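Local coordinates for mandelate racemase/muconate lactonizing enzyme, C-terminal domain protein (Paracoccus denitrificans, PDB 4DWD) that binds magnesium and probably acts as a hydro-lyase of the enolase superfamily, at residues Ala137-Val140 / Asp141-Val144. Numbering follows the deposited sequence.
Sequences ARSV and DEVV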
ATOM      1  N   ALA B 137      26.565 -20.060  24.309  1.00 15.31           N
ATOM      2  CA  ALA B 137      27.111 -20.577  25.566  1.00 17.34           C
ATOM      3  C   ALA B 137      28.633 -20.495  25.657  1.00 17.66           C
ATOM      4  O   ALA B 137      29.196 -20.609  26.744  1.00 18.49           O
ATOM      5  CB  ALA B 137      26.654 -22.016  25.768  1.00 17.24           C
ATOM      6  N   ARG B 138      29.295 -20.299  24.523  1.00 14.39           N
ATOM      7  CA  ARG B 138      30.762 -20.292  24.482  1.00 13.61           C
ATOM      8  C   ARG B 138      31.335 -18.931  24.845  1.00 13.31           C
ATOM      9  O   ARG B 138      30.689 -17.912  24.639  1.00 14.19           O
ATOM     10  CB  ARG B 138      31.254 -20.641  23.081  1.00 13.14           C
ATOM     11  CG  ARG B 138      31.078 -22.085  22.702  1.00 14.83           C
ATOM     12  CD  ARG B 138      31.768 -22.385  21.384  1.00 15.22           C
ATOM     13  NE  ARG B 138      31.658 -23.815  21.121  1.00 18.64           N
ATOM     14  CZ  ARG B 138      30.979 -24.343  20.111  1.00 18.82           C
ATOM     15  NH1 ARG B 138      30.386 -23.556  19.229  1.00 16.69           N
ATOM     16  NH2 ARG B 138      30.909 -25.659  19.975  1.00 22.30           N
ATOM     17  N   SER B 139      32.563 -18.927  25.368  1.00 12.79           N
ATOM     18  CA  SER B 139      33.362 -17.708  25.436  1.00 13.09           C
ATOM     19  C   SER B 139      33.866 -17.364  24.029  1.00 12.36           C
ATOM     20  O   SER B 139      33.847 -18.201  23.126  1.00 11.84           O
ATOM     21  CB  SER B 139      34.568 -17.914  26.354  1.00 12.84           C
ATOM     22  OG  SER B 139      35.431 -18.890  25.790  1.00 14.74           O
ATOM     23  N   VAL B 140      34.343 -16.133  23.850  1.00 11.93           N
ATOM     24  CA  VAL B 140      34.921 -15.734  22.573  1.00 12.07           C
ATOM     25  C   VAL B 140      36.037 -16.687  22.124  1.00 12.00           C
ATOM     26  O   VAL B 140      36.059 -17.112  20.968  1.00 12.64           O
ATOM     27  CB  VAL B 140      35.452 -14.278  22.620  1.00 12.72           C
ATOM     28  CG1 VAL B 140      36.245 -13.944  21.360  1.00 12.59           C
ATOM     29  CG2 VAL B 140      34.312 -13.283  22.781  1.00 15.30           C
ATOM     30  N   ASP B 141      36.954 -17.039  23.028  1.00 12.13           N
ATOM     31  CA  ASP B 141      38.059 -17.910  22.637  1.00 12.11           C
ATOM     32  C   ASP B 141      37.563 -19.294  22.233  1.00 11.94           C
ATOM     33  O   ASP B 141      38.142 -19.923  21.349  1.00 11.95           O
ATOM     34  CB  ASP B 141      39.137 -18.017  23.732  1.00 13.36           C
ATOM     35  CG  ASP B 141      38.609 -18.635  25.023  1.00 14.63           C
ATOM     36  OD1 ASP B 141      38.688 -19.866  25.181  1.00 17.09           O
ATOM     37  OD2 ASP B 141      38.099 -17.879  25.867  1.00 23.86           O
ATOM     38  N   GLU B 142      36.482 -19.748  22.868  1.00 11.58           N
ATOM     39  CA  GLU B 142      35.895 -21.049  22.519  1.00 11.55           C
ATOM     40  C   GLU B 142      35.233 -21.026  21.140  1.00 11.69           C
ATOM     41  O   GLU B 142      35.320 -21.999  20.378  1.00 12.68           O
ATOM     42  CB  GLU B 142      34.904 -21.507  23.590  1.00 13.05           C
ATOM     43  CG  GLU B 142      35.585 -22.062  24.830  1.00 14.16           C
ATOM     44  CD  GLU B 142      34.720 -22.026  26.075  1.00 16.97           C
ATOM     45  OE1 GLU B 142      33.521 -21.672  25.989  1.00 15.47           O
ATOM     46  OE2 GLU B 142      35.261 -22.357  27.154  1.00 22.46           O
ATOM     47  N   VAL B 143      34.587 -19.907  20.805  1.00 11.45           N
ATOM     48  CA  VAL B 143      34.017 -19.763  19.477  1.00 11.16           C
ATOM     49  C   VAL B 143      35.132 -19.824  18.429  1.00 11.65           C
ATOM     50  O   VAL B 143      35.057 -20.586  17.459  1.00 12.24           O
ATOM     51  CB  VAL B 143      33.239 -18.440  19.335  1.00 10.79           C
ATOM     52  CG1 VAL B 143      32.775 -18.254  17.898  1.00 11.55           C
ATOM     53  CG2 VAL B 143      32.056 -18.393  20.295  1.00 11.57           C
ATOM     54  N   VAL B 144      36.175 -19.022  18.636  1.00 11.13           N
ATOM     55  CA  VAL B 144      37.301 -19.002  17.707  1.00 11.18           C
ATOM     56  C   VAL B 144      37.947 -20.391  17.556  1.00 11.92           C
ATOM     57  O   VAL B 144      38.195 -20.843  16.444  1.00 11.80           O
ATOM     58  CB  VAL B 144      38.325 -17.915  18.090  1.00 11.34           C
ATOM     59  CG1 VAL B 144      39.562 -17.996  17.196  1.00 12.39           C
ATOM     60  CG2 VAL B 144      37.658 -16.543  17.994  1.00 11.97           C
TER
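A capping box formed by Ser-139 and Glu-142 opens helix 140-154, the helix entered from strand 125-132 in the TIM-barrel-like domain of this enolase-superfamily protein. Each residue takes the other's backbone N-H. Ser-139 OG accepts from Glu-142 N at 3.2 Å; with chi1 at 65°, the hydroxyl sits between its own N and carbonyl carbon, turned to the first turn. In return Ser-139 N reaches Glu-142 OE1 at 3.0 Å in a fairly straight bond (165°), meeting the carboxylate from above its plane. A weak bond from Ser-139 OG to Asp-141 OD2, 2.9 Å long, adds a second carboxylate beside the cap. Regular helical bonding follows, with Val-143 N 3.0 Å from Ser-139 O.

Arg-138 lays its aliphatic stem beside this turn: CB lies 3.7 Å from Val-143 CG2, and CD is equally close to Glu-142 O. Its guanidinium passes the Glu-142 carboxylate without pairing, and NH1 instead bonds Gly-133 O and Asn-135 OD1 in the preceding loop. An alanine here is likely to leave those two oxygens without their shared donor and uncover one flank of Glu-142 and Val-143. Val-143 also touches Val-184 of helix 174-188, and Val-140 and Val-144 pack on Ala-183 of the same helix. The two acidic side chains at this N-terminus probably also interact favourably with the helix dipole, so the cap probably adds electrostatics to its directed bonds.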